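Local coordinates for protein subtilisin-like serine protease (PDB 1R6V) that degrades keratin into peptides as a calcium-binding, subtilisin-like serine protease and so lets its bacterium grow on native feathers, at residues Y127-E130 / L131-E134; L319-G323 / G324-V328. The protein carries 1 engineered substitution. All blocks are in the same frame, centred on the assembly; numbering follows the deposited sequence.

Contact 1 (Y127-E130 / L131-E134); sequences YGEE and LSNE. With CA (calcium ion), chain B.
Ser132 folds back on Glu129 in a local turn contact, a type I beta turn from Glu129 to Ser132. It lies in the loop between strand 104-105 and helix 136-140, at the calcium site. The carbonyl of Glu129 takes two bonds from Ser132. The amide Ser132 N reaches Glu129 O at 3.0 Å, from above the carbonyl plane. The hydroxyl Ser132 OG gives its proton to the same Glu129 O at 2.6 Å, tilted only 16° from that plane. OG is put there by chi1 of -61°, which sets it beside its own backbone N and turns it back toward the preceding residues. Tyr127 N adds a weak bond to Ser132 OG at 3.5 Å. The Tyr127 ring comes alongside, with CD1 3.7 Å from Ser132 CB, and its other contacts include Leu138 and Glu139 of helix 136-140. A water bridges Glu130 O, Asn133 N and Asn133 OD1. Gly128 has a positive phi (97°), which favours glycine.

The Glu129 side chain leaves the turn, bent at chi2, and OE1 binds the calcium ion at 2.4 Å. The carboxylates of Asp171 and Asp213 and the backbone carbonyls of Lys211, Lys215 and Ile217 complete the site. Glu129 OE2 takes a bond from Gly214 N, and the Glu130 carboxylate is held by Gly216 N and Thr369 OG1. The chemistry implies a division of labour: Ser132 fixes the Glu129 backbone, while the metal and Gly214 N fix its carboxylate, whose negative charge the calcium probably stabilises.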
ATOM      1  N   TYR A 127     -21.720   6.674  32.508  1.00 28.98           N
ATOM      2  CA  TYR A 127     -22.214   6.460  31.153  1.00 27.38           C
ATOM      3  C   TYR A 127     -23.530   5.689  31.137  1.00 26.54           C
ATOM      4  O   TYR A 127     -24.113   5.484  30.075  1.00 26.73           O
ATOM      5  CB  TYR A 127     -21.165   5.723  30.310  1.00 26.57           C
ATOM      6  CG  TYR A 127     -19.800   6.362  30.389  1.00 24.60           C
ATOM      7  CD1 TYR A 127     -18.716   5.663  30.915  1.00 23.47           C
ATOM      8  CD2 TYR A 127     -19.612   7.703  30.037  1.00 25.11           C
ATOM      9  CE1 TYR A 127     -17.485   6.273  31.103  1.00 23.09           C
ATOM     10  CE2 TYR A 127     -18.375   8.329  30.226  1.00 25.57           C
ATOM     11  CZ  TYR A 127     -17.321   7.603  30.769  1.00 25.32           C
ATOM     12  OH  TYR A 127     -16.122   8.218  31.037  1.00 27.86           O
ATOM     13  N   GLY A 128     -23.982   5.249  32.310  1.00 24.72           N
ATOM     14  CA  GLY A 128     -25.245   4.528  32.400  1.00 23.04           C
ATOM     15  C   GLY A 128     -25.186   3.006  32.412  1.00 23.03           C
ATOM     16  O   GLY A 128     -26.184   2.341  32.707  1.00 22.85           O
ATOM     17  N   GLU A 129     -24.020   2.452  32.095  1.00 19.83           N
ATOM     18  CA  GLU A 129     -23.829   1.002  32.044  1.00 18.63           C
ATOM     19  C   GLU A 129     -23.198   0.501  33.333  1.00 18.02           C
ATOM     20  O   GLU A 129     -22.407   1.209  33.950  1.00 18.87           O
ATOM     21  CB  GLU A 129     -22.903   0.635  30.885  1.00 17.85           C
ATOM     22  CG  GLU A 129     -23.207   1.396  29.619  1.00 19.91           C
ATOM     23  CD  GLU A 129     -24.559   1.055  29.058  1.00 21.12           C
ATOM     24  OE1 GLU A 129     -24.642   0.062  28.304  1.00 22.61           O
ATOM     25  OE2 GLU A 129     -25.542   1.771  29.375  1.00 22.26           O
ATOM     26  N   GLU A 130     -23.515  -0.732  33.704  1.00 17.76           N
ATOM     27  CA  GLU A 130     -22.979  -1.299  34.929  1.00 19.23           C
ATOM     28  C   GLU A 130     -21.453  -1.338  34.977  1.00 19.66           C
ATOM     29  O   GLU A 130     -20.875  -1.293  36.057  1.00 20.25           O
ATOM     30  CB  GLU A 130     -23.548  -2.698  35.145  1.00 19.26           C
ATOM     31  CG  GLU A 130     -23.101  -3.693  34.111  1.00 18.34           C
ATOM     32  CD  GLU A 130     -23.978  -4.924  34.082  1.00 19.63           C
ATOM     33  OE1 GLU A 130     -23.789  -5.752  33.174  1.00 18.71           O
ATOM     34  OE2 GLU A 130     -24.862  -5.069  34.970  1.00 20.38           O
ATOM     35  N   LEU A 131     -20.791  -1.414  33.821  1.00 18.10           N
ATOM     36  CA  LEU A 131     -19.331  -1.449  33.814  1.00 18.09           C
ATOM     37  C   LEU A 131     -18.678  -0.103  33.500  1.00 17.66           C
ATOM     38  O   LEU A 131     -17.468  -0.036  33.277  1.00 18.03           O
ATOM     39  CB  LEU A 131     -18.827  -2.517  32.826  1.00 18.03           C
ATOM     40  CG  LEU A 131     -19.386  -3.928  33.081  1.00 17.95           C
ATOM     41  CD1 LEU A 131     -18.829  -4.898  32.036  1.00 18.93           C
ATOM     42  CD2 LEU A 131     -19.030  -4.392  34.504  1.00 18.66           C
ATOM     43  N   SER A 132     -19.469   0.971  33.517  1.00 18.87           N
ATOM     44  CA  SER A 132     -18.958   2.313  33.221  1.00 19.09           C
ATOM     45  C   SER A 132     -17.697   2.679  33.981  1.00 19.80           C
ATOM     46  O   SER A 132     -16.820   3.354  33.444  1.00 18.99           O
ATOM     47  CB  SER A 132     -19.996   3.388  33.557  1.00 18.76           C
ATOM     48  OG  SER A 132     -21.179   3.249  32.813  1.00 21.96           O
ATOM     49  N   ASN A 133     -17.612   2.260  35.240  1.00 18.44           N
ATOM     50  CA  ASN A 133     -16.455   2.640  36.051  1.00 21.05           C
ATOM     51  C   ASN A 133     -15.131   2.166  35.480  1.00 18.31           C
ATOM     52  O   ASN A 133     -14.078   2.741  35.761  1.00 19.94           O
ATOM     53  CB  ASN A 133     -16.596   2.111  37.486  1.00 24.60           C
ATOM     54  CG  ASN A 133     -16.481   0.600  37.564  1.00 28.86           C
ATOM     55  OD1 ASN A 133     -17.336  -0.130  37.060  1.00 32.47           O
ATOM     56  ND2 ASN A 133     -15.409   0.121  38.187  1.00 33.46           N
ATOM     57  N   GLU A 134     -15.168   1.115  34.680  1.00 16.76           N
ATOM     58  CA  GLU A 134     -13.930   0.602  34.123  1.00 17.76           C
ATOM     59  C   GLU A 134     -13.542   1.164  32.764  1.00 15.45           C
ATOM     60  O   GLU A 134     -12.448   0.894  32.284  1.00 16.69           O
ATOM     61  CB  GLU A 134     -14.002  -0.915  34.049  1.00 22.39           C
ATOM     62  CG  GLU A 134     -13.946  -1.528  35.431  1.00 30.95           C
ATOM     63  CD  GLU A 134     -13.548  -2.965  35.395  1.00 34.36           C
ATOM     64  OE1 GLU A 134     -14.404  -3.788  35.023  1.00 38.39           O
ATOM     65  OE2 GLU A 134     -12.378  -3.259  35.731  1.00 38.24           O
TER
HETATM   66 CA    CA B   1     -24.183  -1.947  27.129  1.00  3.26          CA
HETATM   67  O   HOH W   1     -19.641   1.252  36.825  1.00 29.28           O

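Contact 2 (L319-G323 / G324-V328); sequences LDYYG and GTFRV
Tyr321 and Phe326 meet across a tight beta hairpin in an edge-to-face stack. The Tyr321 ring turns its edge to the face of Phe326. Its CD1 sits over the centre of that ring and 3.8 Å from Phe326 CG. The centroids are 4.8 Å apart and the planes stand at 69°. The two residues are an antiparallel, non-hydrogen-bonded pair, with both side chains on the same face of the sheet. Chi1 of -176° swings the Tyr321 ring away from its own N and back over the turn. There Thr325 N lies over one face of the ring, and Tyr321 OH comes 3.2 Å from Gly324 C. Tyr113 packs on both rings, and Phe326 also touches Trp136 and Ala140 of helix 136-140.

The other face carries Asp320, Tyr322, Thr325 and Arg327. Arg327 starts with chi1 of 50° and bends at chi2 and chi3. This carries its end along the hairpin, beside Tyr322 and toward the turn. There NH1 bonds Tyr322 O at 2.6 Å, with the oxygen near the guanidinium plane. Thr325 N reaches the same Tyr322 O from the opposite face of its plane, at 3.2 Å. NH1 also lies at the edge of the Tyr322 ring, 3.9 Å from CD2. Thr325 OG1 adds a weak bond to Tyr322 O.

In the backbone, Asp320 and Arg327 exchange two bonds; Asp320 N to Arg327 O is nearly straight at 2.8 Å. Tyr322 N bonds Thr325 O as well. Gly323 and Gly324 both have positive phi, as the type I' turn requires. This is a beta hairpin with a two-residue turn, joining strands 314-322 and 325-328 as an antiparallel addition to the mostly parallel sheet of the subtilase fold.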
ATOM      1  N   LEU A 319      -2.016   4.805  23.574  1.00 13.66           N
ATOM      2  CA  LEU A 319      -1.631   5.585  24.748  1.00 13.78           C
ATOM      3  C   LEU A 319      -1.944   4.842  26.042  1.00 12.84           C
ATOM      4  O   LEU A 319      -2.948   4.142  26.160  1.00 12.09           O
ATOM      5  CB  LEU A 319      -2.362   6.935  24.762  1.00 13.78           C
ATOM      6  CG  LEU A 319      -2.091   7.881  23.592  1.00 12.87           C
ATOM      7  CD1 LEU A 319      -2.880   9.180  23.792  1.00 13.56           C
ATOM      8  CD2 LEU A 319      -0.582   8.189  23.528  1.00 14.92           C
ATOM      9  N   ASP A 320      -1.064   5.029  27.021  1.00 15.21           N
ATOM     10  CA  ASP A 320      -1.194   4.429  28.342  1.00 17.27           C
ATOM     11  C   ASP A 320      -1.292   5.653  29.267  1.00 17.29           C
ATOM     12  O   ASP A 320      -1.161   6.792  28.819  1.00 15.58           O
ATOM     13  CB  ASP A 320       0.089   3.620  28.609  1.00 16.23           C
ATOM     14  CG  ASP A 320       0.060   2.828  29.914  1.00 21.10           C
ATOM     15  OD1 ASP A 320      -1.000   2.714  30.558  1.00 20.87           O
ATOM     16  OD2 ASP A 320       1.134   2.298  30.286  1.00 23.81           O
ATOM     17  N   TYR A 321      -1.544   5.437  30.543  1.00 17.96           N
ATOM     18  CA  TYR A 321      -1.588   6.555  31.472  1.00 17.42           C
ATOM     19  C   TYR A 321      -0.986   6.014  32.761  1.00 18.36           C
ATOM     20  O   TYR A 321      -1.446   5.007  33.282  1.00 17.67           O
ATOM     21  CB  TYR A 321      -3.026   7.010  31.721  1.00 16.86           C
ATOM     22  CG  TYR A 321      -3.114   8.221  32.610  1.00 19.10           C
ATOM     23  CD1 TYR A 321      -3.007   9.511  32.082  1.00 19.72           C
ATOM     24  CD2 TYR A 321      -3.264   8.080  33.994  1.00 20.24           C
ATOM     25  CE1 TYR A 321      -3.048  10.637  32.908  1.00 21.64           C
ATOM     26  CE2 TYR A 321      -3.306   9.194  34.832  1.00 22.46           C
ATOM     27  CZ  TYR A 321      -3.199  10.470  34.286  1.00 24.34           C
ATOM     28  OH  TYR A 321      -3.247  11.584  35.109  1.00 23.82           O
ATOM     29  N   TYR A 322       0.057   6.673  33.256  1.00 18.86           N
ATOM     30  CA  TYR A 322       0.707   6.220  34.478  1.00 19.25           C
ATOM     31  C   TYR A 322       1.495   7.386  35.049  1.00 20.83           C
ATOM     32  O   TYR A 322       1.991   8.230  34.304  1.00 20.74           O
ATOM     33  CB  TYR A 322       1.647   5.056  34.176  1.00 19.75           C
ATOM     34  CG  TYR A 322       2.242   4.419  35.412  1.00 21.70           C
ATOM     35  CD1 TYR A 322       1.502   3.522  36.175  1.00 21.06           C
ATOM     36  CD2 TYR A 322       3.533   4.740  35.840  1.00 22.30           C
ATOM     37  CE1 TYR A 322       2.026   2.956  37.341  1.00 20.50           C
ATOM     38  CE2 TYR A 322       4.064   4.175  37.015  1.00 21.47           C
ATOM     39  CZ  TYR A 322       3.304   3.291  37.756  1.00 21.92           C
ATOM     40  OH  TYR A 322       3.795   2.762  38.938  1.00 22.40           O
ATOM     41  N   GLY A 323       1.601   7.442  36.370  1.00 23.00           N
ATOM     42  CA  GLY A 323       2.340   8.533  36.982  1.00 24.93           C
ATOM     43  C   GLY A 323       1.744   9.897  36.683  1.00 25.90           C
ATOM     44  O   GLY A 323       2.469  10.892  36.566  1.00 29.00           O
ATOM     45  N   GLY A 324       0.422   9.940  36.542  1.00 25.68           N
ATOM     46  CA  GLY A 324      -0.267  11.188  36.285  1.00 25.58           C
ATOM     47  C   GLY A 324      -0.065  11.814  34.923  1.00 26.05           C
ATOM     48  O   GLY A 324      -0.328  13.002  34.750  1.00 26.48           O
ATOM     49  N   THR A 325       0.407  11.036  33.953  1.00 25.90           N
ATOM     50  CA  THR A 325       0.609  11.564  32.606  1.00 25.22           C
ATOM     51  C   THR A 325       0.312  10.524  31.532  1.00 23.43           C
ATOM     52  O   THR A 325       0.479   9.319  31.735  1.00 20.59           O
ATOM     53  CB  THR A 325       2.066  12.051  32.386  1.00 27.20           C
ATOM     54  OG1 THR A 325       2.963  10.937  32.456  1.00 28.77           O
ATOM     55  CG2 THR A 325       2.462  13.064  33.449  1.00 28.61           C
ATOM     56  N   PHE A 326      -0.156  10.994  30.386  1.00 21.49           N
ATOM     57  CA  PHE A 326      -0.398  10.086  29.288  1.00 21.02           C
ATOM     58  C   PHE A 326       0.981   9.798  28.714  1.00 21.42           C
ATOM     59  O   PHE A 326       1.907  10.588  28.890  1.00 23.02           O
ATOM     60  CB  PHE A 326      -1.270  10.757  28.220  1.00 21.36           C
ATOM     61  CG  PHE A 326      -2.728  10.784  28.564  1.00 19.09           C
ATOM     62  CD1 PHE A 326      -3.301  11.903  29.165  1.00 21.01           C
ATOM     63  CD2 PHE A 326      -3.522   9.667  28.330  1.00 21.51           C
ATOM     64  CE1 PHE A 326      -4.635  11.903  29.530  1.00 21.71           C
ATOM     65  CE2 PHE A 326      -4.858   9.661  28.694  1.00 20.51           C
ATOM     66  CZ  PHE A 326      -5.419  10.775  29.295  1.00 21.56           C
ATOM     67  N   ARG A 327       1.126   8.673  28.030  1.00 21.73           N
ATOM     68  CA  ARG A 327       2.396   8.311  27.419  1.00 22.98           C
ATOM     69  C   ARG A 327       2.156   7.258  26.351  1.00 23.45           C
ATOM     70  O   ARG A 327       1.169   6.532  26.413  1.00 22.23           O
ATOM     71  CB  ARG A 327       3.357   7.774  28.484  1.00 26.78           C
ATOM     72  CG  ARG A 327       2.752   6.694  29.372  1.00 30.66           C
ATOM     73  CD  ARG A 327       3.030   6.994  30.841  1.00 33.55           C
ATOM     74  NE  ARG A 327       4.468   7.100  31.070  1.00 38.99           N
ATOM     75  CZ  ARG A 327       5.033   7.415  32.231  1.00 39.60           C
ATOM     76  NH1 ARG A 327       4.282   7.660  33.292  1.00 39.06           N
ATOM     77  NH2 ARG A 327       6.359   7.495  32.321  1.00 41.75           N
ATOM     78  N   VAL A 328       3.045   7.191  25.366  1.00 23.95           N
ATOM     79  CA  VAL A 328       2.910   6.203  24.303  1.00 27.48           C
ATOM     80  C   VAL A 328       3.079   4.836  24.953  1.00 28.95           C
ATOM     81  O   VAL A 328       3.959   4.658  25.791  1.00 28.82           O
ATOM     82  CB  VAL A 328       3.983   6.401  23.222  1.00 27.97           C
ATOM     83  CG1 VAL A 328       3.668   5.549  22.003  1.00 28.81           C
ATOM     84  CG2 VAL A 328       4.050   7.863  22.845  1.00 31.61           C
TER

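In the fold
Contact 1 comes first along the chain, in the loop before helix 136-140, and contact 2 follows far later in the subtilase sequence. Their centres are 22 Å apart and their nearest atoms about 11 Å apart, so they do not touch. Both lie on the same side of the chain's centre. Helix 136-140 links them: Tyr127 of contact 1 and Phe326 of contact 2 each pack on it. Contact 1 supplies Glu129 to the calcium site, which Asp171 and residues of the 211-217 loop complete. Contact 2 belongs to the mixed central sheet, where strand 314-322 also pairs with strands 290-294 and 338-343. One short helix thus lies between a metal-bound loop and a hairpin of that sheet.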